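Local structure of signal recognition particle 54 kDa protein (7EPK) at residues R49-R54 with Y75-K80; P96-L101 with V181-A186; L215-S220 with I241-M246; S379-E384 with K393-R398. The protein is the SRP54 component of an archaeal signal recognition particle, a multidomain protein combining a helical bundle, a P-loop-type nucleotide-binding domain and a signal peptide binding domain. All blocks are in the same frame, centred on the assembly; numbering follows the deposited sequence.

Contact 1. Residues R49-R54 with Y75-K80; sequences RRIKER and YEELVK
Glu77 meets Arg50, Ile51 and Arg54 across two neighbouring helices of the SRP54-type helical bundle, and its side chain can be followed outward from the backbone. Its CB lies 3.9 Å from Ile51 CG1, the two side chains sliding past each other in opposite directions; this is the apolar part of the contact. One atom further, Glu77 CG packs 4.0 Å from Arg50 CB. The chain then bends at chi2 (-45°), leaving OE1 beside Arg50 and OE2 beside Arg54. OE1 rests against the CB and CG methylenes of Arg50, while OE2 accepts a weak hydrogen bond from Arg54 NH1 at 3.3 Å. The planes of that carboxylate and the Arg54 guanidinium stand nearly perpendicular.

Glu76 is gripped differently. Arg54 approaches its OE2 end-on with both terminal nitrogens, NH1 at 3.1 Å and NH2 at 3.0 Å, and the two donors come from the same face of the carboxylate, whose plane is only 19° from that of the guanidinium. Glu76 OE1 has a salt bridge of its own to Lys72, and Arg54 NH2 also reaches Glu58, while the Arg50 guanidinium turns back to Asn46 and Glu53 on its own helix. The helix segments pass 9.7 Å apart at their axes with directions 144° apart. Arg54 is thus shared by consecutive glutamates, closely by Glu76, which also has Lys72, and weakly by Glu77; this would be expected to lessen their repulsion and favour their charged forms.

Contact 2. Residues P96-L101 with V181-A186; sequences PWIVLL and VIVDTA
Val99 and its partners Val181 and Val183 form the centre of a parallel strand pair in the core sheet of the P-loop-type nucleotide-binding domain. Its N and O both bond residues flanking Ile182: Val99 N donates to Val181 O at 2.8 Å, and Val99 O accepts from Val183 N at 2.7 Å, both nearly linear. The ladder continues at either end, with Val181 N bonded to Trp97 O and Leu101 N to Val183 O. The local strand axes lie 4.7 Å apart and are turned by 17°.

The side chains pair on alternate faces. On the face of Ile98, Leu100, Val181 and Val183, Ile98 lies alongside Val181, both pointing the same way, with CD1 3.9 Å from CB of the valine. With CG anti to the backbone N (chi1 178°), Leu100 CD1 is carried to the neighbouring strand, 3.7 Å from Val183 CG1 and against Thr185 CG2. This face is covered by helices 162-175 and 194-208. Ile182, on the face it shares with Val99, is met by Leu101 under helix 109-122, the side chains crossing at a slant with Leu101 CD2 3.5 Å from Ile182 CG2.

Beyond Val183 the polar residues of the nucleotide site begin. Asp184-Thr185-Ala186 matches the start of the DTAG sequence of SRP-type nucleotide-binding proteins. The Asp184 side chain, about 5 Å from both the bound magnesium ion and GDP, hydrogen-bonds through OD2 to Thr110. Lys109, in a probable Walker A loop, binds Thr185 OG1 and Ala186 O. Thr185 OG1 in turn donates to Leu101 O at 2.8 Å, coming from well above the carbonyl plane.

Contact 3. Residues L215-S220 with I241-M246; sequences LVIDAS and IIVTKM. With GDP (guanosine-5'-diphosphate), chain B.
Residues Leu215 to Asp218 run parallel to Ile241 to Thr244, 4.6 Å apart at the local axes with a 26° twist, and alternating backbone hydrogen bonds continue past the strands to Ala219 N, which donates to Thr244 O at 2.8 Å. Ala219 centres an inverse gamma turn there, and its CB sits 3.9 Å from Met246 SD.

On the face of Ile217, Ile241 and Val243, Ile217 does most of the touching. Its CG1 stands between the backbone N and carbonyl carbon (chi1 59°), which swings CD1 over to within 3.6 Å of Ile241 CG2, while CG1 itself meets Val243 CG2. On the other face the Val216 and Thr244 side chains cross at about a right angle, CG1 of Val216 3.8 Å from CG2 of Thr244, with helix 109-122 above them. Thr244 OG1 finds its partner in Ser107 O.

Lys245 leaves the ladder to serve GDP. Its backbone N donates to O6 of the base at 3.1 Å, and its aliphatic stem runs by the guanine, with CG 3.8 Å from N3. NZ turns toward the ribose O4', although the modelled separation is doubtfully short. Asp218 OD2 lies 3.6 Å from Lys245 CD. Thr244-Lys245-Met246, followed by the GDP-binding Asp247, fits the TKxD guanine-specificity motif, placed as usual at the end of a strand in a beta-alpha-beta unit.

Contact 4. Residues S379-E384 with K393-R398; sequences SMTYEE and KRRMRR
A four-residue salt-bridge network in the signal peptide binding domain joins Glu383 and Glu384 to Arg395 and Arg398. Glu384 OE1 is the shared acceptor. Arg395 NH1 reaches it at 2.7 Å on the anti lone pair, the one directed away from OE2, and Arg398 NH2 reaches the same oxygen at 2.7 Å through a bent, weak hydrogen bond. The two arginines use different shapes to converge. Arg395 is extended from CG to NE, so that its methylenes also pass along Glu384 OE1. Arg398 starts with CG anti to the backbone N and bends at chi3 (50°), bringing its guanidinium round to meet the carboxylate from the opposite direction, the two planes 42° apart.

Arg398's other terminal nitrogen is used as well. NH1 donates to Ser379 O at 3.0 Å with that oxygen almost exactly in the guanidinium plane, and Thr381 CG2 lies obliquely near NH2. Glu383 adds only a long salt bridge, OE1 to Arg395 NH2 at 3.6 Å. Two cations on one oxygen would be expected to stabilise the ionised form of Glu384, whose side chain is buried.

Thr381 caps the helix that carries the acidic pair: as the N-cap, its OG1 accepts from Glu384 N at 2.9 Å in a nearly straight bond. The contact ties Ser379 and the start of helix 382-386 to the first turns of helix 393-402. Beside it, Met380 packs on Ile399 and Met326, while Met396, directed away from this contact, packs on Val410 and Leu414 of helix 409-423.

In the fold
The four contacts lie in series along the chain and sample three family regions. Contact 1 lies in the helical bundle; its second helix, 66-81, directly precedes strand 97-102 of contact 2, yet their centres are 36 Å apart. Contacts 2 and 3 belong to one sheet, in which strands 97-102 and 212-218 are neighbours; their centres are 17 Å apart and Leu101 CG touches Val216 CG2 at 4.3 Å. Contact 3 bonds GDP through Lys245, whereas Asp184 of contact 2 has its side chain about 5 Å away. Contact 4, in the signal peptide binding domain, is about 62 Å from contact 3 between centres, so this part of that domain lies far from the nucleotide-binding strands in this conformation.

Contact 1. Residues R49-R54 with Y75-K80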
# COMPACT_ATOMS: atom_id res chain seq x y z
N ARG A 49 14.29 0.88 -16.12
CA ARG A 49 14.66 -0.47 -16.63
C ARG A 49 13.64 -1.49 -16.13
O ARG A 49 13.33 -2.40 -16.89
CB ARG A 49 16.09 -0.89 -16.26
CG ARG A 49 16.81 -1.64 -17.37
CD ARG A 49 16.95 -0.77 -18.62
NE ARG A 49 17.80 -1.26 -19.71
CZ ARG A 49 19.13 -1.28 -19.72
NH1 ARG A 49 19.82 -0.87 -18.67
NH2 ARG A 49 19.79 -1.73 -20.79
N ARG A 50 13.13 -1.33 -14.91
CA ARG A 50 12.07 -2.23 -14.38
C ARG A 50 10.86 -2.06 -15.29
O ARG A 50 10.31 -3.07 -15.77
CB ARG A 50 11.78 -1.95 -12.90
CG ARG A 50 12.33 -2.99 -11.93
CD ARG A 50 13.85 -2.95 -11.77
NE ARG A 50 14.57 -3.75 -12.76
CZ ARG A 50 15.90 -3.73 -12.95
NH1 ARG A 50 16.68 -2.96 -12.22
NH2 ARG A 50 16.44 -4.49 -13.88
N ILE A 51 10.51 -0.82 -15.59
CA ILE A 51 9.39 -0.50 -16.53
C ILE A 51 9.66 -1.08 -17.92
O ILE A 51 8.74 -1.76 -18.43
CB ILE A 51 9.11 1.01 -16.56
CG1 ILE A 51 8.54 1.46 -15.20
CG2 ILE A 51 8.17 1.30 -17.71
CD1 ILE A 51 8.44 2.97 -14.99
N LYS A 52 10.82 -0.87 -18.54
CA LYS A 52 11.13 -1.44 -19.88
C LYS A 52 10.93 -2.96 -19.87
O LYS A 52 10.19 -3.46 -20.73
CB LYS A 52 12.57 -1.18 -20.32
CG LYS A 52 12.75 -0.95 -21.81
CD LYS A 52 12.87 0.52 -22.09
CE LYS A 52 13.27 0.88 -23.50
NZ LYS A 52 13.78 2.27 -23.55
N GLU A 53 11.58 -3.68 -18.95
CA GLU A 53 11.52 -5.16 -18.87
C GLU A 53 10.04 -5.60 -18.90
O GLU A 53 9.71 -6.51 -19.68
CB GLU A 53 12.20 -5.70 -17.61
CG GLU A 53 13.72 -5.76 -17.72
CD GLU A 53 14.46 -5.67 -16.40
OE1 GLU A 53 13.81 -5.88 -15.35
OE2 GLU A 53 15.69 -5.36 -16.41
N ARG A 54 9.19 -4.98 -18.09
CA ARG A 54 7.77 -5.41 -18.00
C ARG A 54 7.09 -5.12 -19.35
O ARG A 54 6.42 -6.03 -19.87
CB ARG A 54 7.11 -4.79 -16.76
CG ARG A 54 7.70 -5.33 -15.46
CD ARG A 54 6.89 -4.97 -14.24
NE ARG A 54 5.52 -5.45 -14.36
CZ ARG A 54 4.50 -4.98 -13.66
NH1 ARG A 54 4.68 -4.03 -12.76
NH2 ARG A 54 3.29 -5.46 -13.87
N TYR A 75 3.10 3.13 -12.33
CA TYR A 75 2.58 3.06 -10.95
C TYR A 75 3.27 1.88 -10.23
O TYR A 75 4.07 2.11 -9.32
CB TYR A 75 1.05 2.95 -10.96
CG TYR A 75 0.42 2.55 -9.64
CD1 TYR A 75 0.37 3.42 -8.57
CD2 TYR A 75 -0.14 1.29 -9.47
CE1 TYR A 75 -0.21 3.05 -7.36
CE2 TYR A 75 -0.73 0.91 -8.28
CZ TYR A 75 -0.77 1.79 -7.21
OH TYR A 75 -1.35 1.40 -6.03
N GLU A 76 2.98 0.65 -10.62
CA GLU A 76 3.38 -0.51 -9.79
C GLU A 76 4.88 -0.42 -9.48
O GLU A 76 5.30 -0.75 -8.34
CB GLU A 76 2.98 -1.81 -10.48
CG GLU A 76 1.51 -2.16 -10.32
CD GLU A 76 1.04 -3.43 -11.02
OE1 GLU A 76 -0.21 -3.61 -11.13
OE2 GLU A 76 1.90 -4.24 -11.45
N GLU A 77 5.68 0.03 -10.44
CA GLU A 77 7.15 0.00 -10.33
C GLU A 77 7.65 1.22 -9.54
O GLU A 77 8.73 1.11 -8.94
CB GLU A 77 7.79 -0.04 -11.72
CG GLU A 77 7.87 -1.44 -12.31
CD GLU A 77 8.35 -2.52 -11.37
OE1 GLU A 77 9.48 -2.39 -10.80
OE2 GLU A 77 7.59 -3.51 -11.21
N LEU A 78 6.94 2.35 -9.62
CA LEU A 78 7.17 3.56 -8.78
C LEU A 78 6.85 3.19 -7.33
O LEU A 78 7.55 3.67 -6.43
CB LEU A 78 6.33 4.75 -9.25
CG LEU A 78 6.77 5.40 -10.57
CD1 LEU A 78 5.97 6.65 -10.89
CD2 LEU A 78 8.24 5.76 -10.54
N VAL A 79 5.85 2.34 -7.13
CA VAL A 79 5.46 1.88 -5.78
C VAL A 79 6.66 1.14 -5.19
O VAL A 79 7.03 1.42 -4.02
CB VAL A 79 4.19 1.02 -5.84
CG1 VAL A 79 3.89 0.38 -4.50
CG2 VAL A 79 2.98 1.81 -6.30
N LYS A 80 7.27 0.23 -5.96
CA LYS A 80 8.46 -0.57 -5.54
C LYS A 80 9.62 0.39 -5.23
O LYS A 80 10.35 0.16 -4.26
CB LYS A 80 8.85 -1.55 -6.65
CG LYS A 80 8.06 -2.86 -6.71
CD LYS A 80 8.75 -3.97 -7.50
CE LYS A 80 10.16 -4.30 -7.03
NZ LYS A 80 10.19 -5.30 -5.92

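Contact 2. Residues P96-L101 with V181-A186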
# COMPACT_ATOMS: atom_id res chain seq x y z
N PRO A 96 4.90 -2.99 25.46
CA PRO A 96 5.64 -1.73 25.60
C PRO A 96 6.63 -1.58 24.44
O PRO A 96 7.48 -2.47 24.20
CB PRO A 96 6.40 -1.86 26.94
CG PRO A 96 6.52 -3.35 27.17
CD PRO A 96 5.64 -4.06 26.13
N TRP A 97 6.53 -0.44 23.76
CA TRP A 97 7.30 -0.15 22.52
C TRP A 97 8.14 1.11 22.69
O TRP A 97 7.55 2.23 22.59
CB TRP A 97 6.36 -0.03 21.32
CG TRP A 97 7.09 -0.05 20.01
CD1 TRP A 97 7.32 0.99 19.16
CD2 TRP A 97 7.71 -1.21 19.43
NE1 TRP A 97 8.00 0.55 18.05
CE2 TRP A 97 8.25 -0.80 18.19
CE3 TRP A 97 7.82 -2.55 19.81
CZ2 TRP A 97 8.95 -1.68 17.38
CZ3 TRP A 97 8.50 -3.42 19.00
CH2 TRP A 97 9.07 -2.98 17.81
N ILE A 98 9.47 0.95 22.85
CA ILE A 98 10.38 2.09 23.11
C ILE A 98 10.98 2.60 21.79
O ILE A 98 11.69 1.83 21.10
CB ILE A 98 11.45 1.71 24.16
CG1 ILE A 98 10.88 0.87 25.32
CG2 ILE A 98 12.14 2.95 24.69
CD1 ILE A 98 9.67 1.48 25.99
N VAL A 99 10.73 3.87 21.48
CA VAL A 99 11.18 4.53 20.22
C VAL A 99 12.27 5.55 20.51
O VAL A 99 11.94 6.61 21.08
CB VAL A 99 10.00 5.24 19.53
CG1 VAL A 99 10.43 5.82 18.21
CG2 VAL A 99 8.81 4.32 19.35
N LEU A 100 13.51 5.29 20.09
CA LEU A 100 14.60 6.30 20.17
C LEU A 100 14.64 7.10 18.87
O LEU A 100 15.06 6.56 17.84
CB LEU A 100 15.93 5.60 20.43
CG LEU A 100 17.16 6.52 20.48
CD1 LEU A 100 17.02 7.54 21.59
CD2 LEU A 100 18.45 5.72 20.65
N LEU A 101 14.32 8.39 18.95
CA LEU A 101 14.57 9.36 17.85
C LEU A 101 16.08 9.66 17.70
O LEU A 101 16.81 9.73 18.70
CB LEU A 101 13.75 10.62 18.15
CG LEU A 101 12.31 10.60 17.65
CD1 LEU A 101 11.73 9.19 17.66
CD2 LEU A 101 11.43 11.54 18.43
N VAL A 181 6.74 4.69 24.55
CA VAL A 181 7.65 5.77 25.03
C VAL A 181 8.50 6.23 23.86
O VAL A 181 9.22 5.41 23.28
CB VAL A 181 8.56 5.26 26.17
CG1 VAL A 181 9.57 6.32 26.57
CG2 VAL A 181 7.75 4.81 27.36
N ILE A 182 8.44 7.52 23.54
CA ILE A 182 9.26 8.18 22.49
C ILE A 182 10.36 8.95 23.21
O ILE A 182 10.04 9.90 23.97
CB ILE A 182 8.41 9.11 21.62
CG1 ILE A 182 7.23 8.38 20.96
CG2 ILE A 182 9.28 9.81 20.60
CD1 ILE A 182 6.22 9.32 20.31
N VAL A 183 11.61 8.59 22.95
CA VAL A 183 12.77 9.27 23.58
C VAL A 183 13.34 10.32 22.64
O VAL A 183 14.10 9.93 21.75
CB VAL A 183 13.80 8.21 23.98
CG1 VAL A 183 15.08 8.86 24.48
CG2 VAL A 183 13.21 7.27 25.03
N ASP A 184 13.02 11.61 22.85
CA ASP A 184 13.60 12.74 22.08
C ASP A 184 15.08 12.89 22.46
O ASP A 184 15.44 12.60 23.61
CB ASP A 184 12.82 14.05 22.28
CG ASP A 184 13.28 15.22 21.41
OD1 ASP A 184 14.08 14.98 20.50
OD2 ASP A 184 12.86 16.36 21.65
N THR A 185 15.92 13.31 21.52
CA THR A 185 17.40 13.38 21.66
C THR A 185 17.91 14.74 21.14
O THR A 185 17.19 15.41 20.34
CB THR A 185 18.14 12.25 20.91
OG1 THR A 185 17.80 12.23 19.51
CG2 THR A 185 17.84 10.88 21.48
N ALA A 186 19.13 15.09 21.54
CA ALA A 186 19.90 16.20 20.93
C ALA A 186 20.20 15.90 19.45
O ALA A 186 20.32 14.70 19.07
CB ALA A 186 21.16 16.42 21.74

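Contact 3. Residues L215-S220 with I241-M246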
# COMPACT_ATOMS: atom_id res chain seq x y z
N LEU A 215 15.34 7.37 12.51
CA LEU A 215 16.12 8.49 11.95
C LEU A 215 15.14 9.55 11.46
O LEU A 215 14.35 9.25 10.58
CB LEU A 215 16.99 8.00 10.80
CG LEU A 215 17.79 9.11 10.13
CD1 LEU A 215 18.72 9.81 11.13
CD2 LEU A 215 18.59 8.54 8.98
N VAL A 216 15.19 10.75 12.01
CA VAL A 216 14.32 11.86 11.56
C VAL A 216 15.15 12.75 10.64
O VAL A 216 16.23 13.20 11.07
CB VAL A 216 13.73 12.62 12.76
CG1 VAL A 216 13.03 13.88 12.32
CG2 VAL A 216 12.78 11.73 13.55
N ILE A 217 14.70 12.90 9.40
CA ILE A 217 15.42 13.63 8.31
C ILE A 217 14.43 14.60 7.68
O ILE A 217 13.20 14.28 7.64
CB ILE A 217 16.03 12.69 7.25
CG1 ILE A 217 14.98 11.81 6.58
CG2 ILE A 217 17.14 11.86 7.86
CD1 ILE A 217 15.54 10.81 5.57
N ASP A 218 14.96 15.73 7.22
CA ASP A 218 14.21 16.75 6.45
C ASP A 218 14.26 16.35 4.96
O ASP A 218 15.24 15.70 4.53
CB ASP A 218 14.69 18.15 6.87
CG ASP A 218 15.42 19.00 5.83
OD1 ASP A 218 16.59 18.67 5.49
OD2 ASP A 218 14.83 20.02 5.41
N ALA A 219 13.22 16.69 4.20
CA ALA A 219 13.18 16.58 2.71
C ALA A 219 14.03 17.69 2.08
O ALA A 219 13.45 18.50 1.32
CB ALA A 219 11.75 16.66 2.24
N SER A 220 15.33 17.78 2.40
CA SER A 220 16.23 18.83 1.86
C SER A 220 17.67 18.33 1.81
O SER A 220 18.57 19.17 1.79
CB SER A 220 16.15 20.13 2.64
OG SER A 220 14.80 20.59 2.73
N ILE A 241 12.50 5.38 9.27
CA ILE A 241 12.83 6.74 8.75
C ILE A 241 11.54 7.55 8.74
O ILE A 241 10.50 7.04 8.31
CB ILE A 241 13.50 6.72 7.37
CG1 ILE A 241 14.90 6.12 7.45
CG2 ILE A 241 13.52 8.12 6.76
CD1 ILE A 241 15.57 5.86 6.13
N ILE A 242 11.64 8.78 9.22
CA ILE A 242 10.51 9.74 9.26
C ILE A 242 11.01 10.95 8.49
O ILE A 242 12.12 11.39 8.79
CB ILE A 242 10.09 10.07 10.70
CG1 ILE A 242 9.63 8.81 11.45
CG2 ILE A 242 9.02 11.14 10.68
CD1 ILE A 242 9.27 9.02 12.91
N VAL A 243 10.25 11.41 7.50
CA VAL A 243 10.71 12.51 6.61
C VAL A 243 9.86 13.75 6.90
O VAL A 243 8.62 13.67 6.70
CB VAL A 243 10.69 12.09 5.13
CG1 VAL A 243 11.17 13.21 4.23
CG2 VAL A 243 11.54 10.85 4.90
N THR A 244 10.52 14.83 7.34
CA THR A 244 9.91 16.12 7.75
C THR A 244 10.01 17.16 6.63
O THR A 244 10.90 17.02 5.78
CB THR A 244 10.61 16.64 9.01
OG1 THR A 244 11.99 16.82 8.66
CG2 THR A 244 10.47 15.72 10.20
N LYS A 245 9.16 18.19 6.68
CA LYS A 245 9.19 19.37 5.77
C LYS A 245 8.84 18.93 4.34
O LYS A 245 9.63 19.20 3.39
CB LYS A 245 10.55 20.07 5.89
CG LYS A 245 10.88 20.59 7.28
CD LYS A 245 12.12 21.44 7.32
CE LYS A 245 12.17 22.37 8.52
NZ LYS A 245 12.37 21.60 9.76
N MET A 246 7.69 18.27 4.20
CA MET A 246 7.02 17.93 2.92
C MET A 246 5.86 18.90 2.73
O MET A 246 4.72 18.43 2.49
CB MET A 246 6.51 16.49 2.95
CG MET A 246 7.64 15.47 2.98
SD MET A 246 8.28 15.21 1.32
CE MET A 246 9.28 13.75 1.59
PB GDP B . 15.10 19.43 16.13
O1B GDP B . 16.32 20.27 16.45
O2B GDP B . 15.47 18.26 15.24
O3B GDP B . 14.27 19.00 17.34
O3A GDP B . 14.07 20.31 15.27
PA GDP B . 12.75 21.05 15.86
O1A GDP B . 13.26 22.00 16.93
O2A GDP B . 11.60 20.09 16.08
O5' GDP B . 12.20 21.95 14.66
C5' GDP B . 13.08 22.74 13.83
C4' GDP B . 12.20 23.50 12.85
O4' GDP B . 11.59 22.56 11.95
C3' GDP B . 11.06 24.21 13.57
O3' GDP B . 10.95 25.54 13.08
C2' GDP B . 9.82 23.38 13.27
O2' GDP B . 8.64 24.20 13.28
C1' GDP B . 10.16 22.78 11.89
N9 GDP B . 9.46 21.54 11.41
C8 GDP B . 9.50 20.30 11.93
N7 GDP B . 8.76 19.41 11.20
C5 GDP B . 8.25 20.09 10.17
C6 GDP B . 7.40 19.76 9.03
O6 GDP B . 6.97 18.61 8.88
N1 GDP B . 7.08 20.75 8.18
C2 GDP B . 7.52 22.01 8.34
N2 GDP B . 7.16 22.95 7.42
N3 GDP B . 8.32 22.38 9.37
C4 GDP B . 8.70 21.48 10.30

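Contact 4. Residues S379-E384 with K393-R398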
# COMPACT_ATOMS: atom_id res chain seq x y z
N SER A 379 -19.06 -28.36 -3.24
CA SER A 379 -19.36 -29.56 -2.39
C SER A 379 -19.44 -30.84 -3.26
O SER A 379 -19.31 -31.94 -2.69
CB SER A 379 -20.63 -29.37 -1.55
OG SER A 379 -20.48 -28.30 -0.62
N MET A 380 -19.60 -30.72 -4.57
CA MET A 380 -19.53 -31.86 -5.52
C MET A 380 -18.11 -32.46 -5.49
O MET A 380 -17.17 -31.68 -5.46
CB MET A 380 -19.82 -31.38 -6.94
CG MET A 380 -21.15 -30.71 -7.10
SD MET A 380 -21.46 -30.47 -8.85
CE MET A 380 -23.19 -29.99 -8.88
N THR A 381 -17.97 -33.79 -5.58
CA THR A 381 -16.67 -34.49 -5.73
C THR A 381 -16.03 -34.09 -7.06
O THR A 381 -16.73 -33.63 -7.98
CB THR A 381 -16.77 -36.03 -5.66
OG1 THR A 381 -17.23 -36.57 -6.89
CG2 THR A 381 -17.72 -36.54 -4.60
N TYR A 382 -14.73 -34.32 -7.20
CA TYR A 382 -14.01 -34.08 -8.47
C TYR A 382 -14.63 -34.93 -9.58
O TYR A 382 -14.65 -34.47 -10.72
CB TYR A 382 -12.51 -34.35 -8.30
CG TYR A 382 -11.84 -33.36 -7.39
CD1 TYR A 382 -11.67 -32.04 -7.78
CD2 TYR A 382 -11.44 -33.71 -6.12
CE1 TYR A 382 -11.06 -31.11 -6.94
CE2 TYR A 382 -10.85 -32.80 -5.26
CZ TYR A 382 -10.65 -31.50 -5.67
OH TYR A 382 -10.06 -30.61 -4.82
N GLU A 383 -15.08 -36.14 -9.24
CA GLU A 383 -15.74 -37.07 -10.19
C GLU A 383 -17.10 -36.49 -10.59
O GLU A 383 -17.40 -36.41 -11.80
CB GLU A 383 -15.94 -38.44 -9.55
CG GLU A 383 -16.57 -39.46 -10.48
CD GLU A 383 -16.90 -40.76 -9.77
OE1 GLU A 383 -17.90 -40.75 -9.07
OE2 GLU A 383 -16.14 -41.77 -9.90
N GLU A 384 -17.88 -36.04 -9.62
CA GLU A 384 -19.12 -35.27 -9.88
C GLU A 384 -18.82 -34.04 -10.74
O GLU A 384 -19.52 -33.89 -11.73
CB GLU A 384 -19.78 -34.88 -8.57
CG GLU A 384 -20.23 -36.10 -7.81
CD GLU A 384 -21.09 -35.78 -6.63
OE1 GLU A 384 -21.49 -36.73 -5.96
OE2 GLU A 384 -21.33 -34.57 -6.39
N LYS A 393 -30.00 -39.30 -6.34
CA LYS A 393 -30.76 -38.71 -5.20
C LYS A 393 -29.87 -38.65 -3.96
O LYS A 393 -29.92 -37.61 -3.26
CB LYS A 393 -32.03 -39.53 -4.93
CG LYS A 393 -33.27 -39.05 -5.67
CD LYS A 393 -33.60 -37.57 -5.46
CE LYS A 393 -33.65 -37.15 -4.01
NZ LYS A 393 -34.41 -35.89 -3.82
N ARG A 394 -29.10 -39.72 -3.72
CA ARG A 394 -28.15 -39.88 -2.59
C ARG A 394 -27.09 -38.79 -2.65
O ARG A 394 -26.82 -38.15 -1.60
CB ARG A 394 -27.47 -41.26 -2.63
CG ARG A 394 -26.39 -41.43 -1.58
CD ARG A 394 -25.65 -42.75 -1.71
NE ARG A 394 -24.64 -42.88 -0.67
CZ ARG A 394 -24.89 -43.19 0.61
NH1 ARG A 394 -26.13 -43.40 1.03
NH2 ARG A 394 -23.89 -43.27 1.47
N ARG A 395 -26.47 -38.60 -3.83
CA ARG A 395 -25.44 -37.55 -4.08
C ARG A 395 -26.10 -36.18 -3.90
O ARG A 395 -25.59 -35.39 -3.09
CB ARG A 395 -24.83 -37.73 -5.47
CG ARG A 395 -23.99 -38.99 -5.58
CD ARG A 395 -23.54 -39.30 -7.00
NE ARG A 395 -22.63 -40.44 -6.99
CZ ARG A 395 -21.31 -40.38 -6.84
NH1 ARG A 395 -20.69 -39.22 -6.72
NH2 ARG A 395 -20.61 -41.50 -6.82
N MET A 396 -27.22 -35.96 -4.59
CA MET A 396 -27.99 -34.69 -4.57
C MET A 396 -28.16 -34.26 -3.11
O MET A 396 -27.91 -33.07 -2.78
CB MET A 396 -29.36 -34.89 -5.23
CG MET A 396 -29.87 -33.66 -5.94
SD MET A 396 -31.06 -34.07 -7.26
CE MET A 396 -29.97 -34.69 -8.53
N ARG A 397 -28.55 -35.23 -2.27
CA ARG A 397 -28.73 -35.08 -0.81
C ARG A 397 -27.38 -34.69 -0.17
O ARG A 397 -27.34 -33.62 0.45
CB ARG A 397 -29.34 -36.36 -0.23
CG ARG A 397 -29.54 -36.35 1.28
CD ARG A 397 -30.58 -35.36 1.78
NE ARG A 397 -30.48 -35.15 3.22
CZ ARG A 397 -31.31 -34.41 3.95
NH1 ARG A 397 -32.34 -33.79 3.38
NH2 ARG A 397 -31.11 -34.29 5.25
N ARG A 398 -26.33 -35.49 -0.34
CA ARG A 398 -24.99 -35.22 0.29
C ARG A 398 -24.56 -33.80 -0.07
O ARG A 398 -24.03 -33.11 0.83
CB ARG A 398 -23.90 -36.21 -0.15
CG ARG A 398 -22.53 -35.95 0.48
CD ARG A 398 -21.36 -36.75 -0.10
NE ARG A 398 -21.27 -36.70 -1.56
CZ ARG A 398 -20.80 -35.67 -2.27
NH1 ARG A 398 -20.36 -34.58 -1.66
NH2 ARG A 398 -20.79 -35.72 -3.59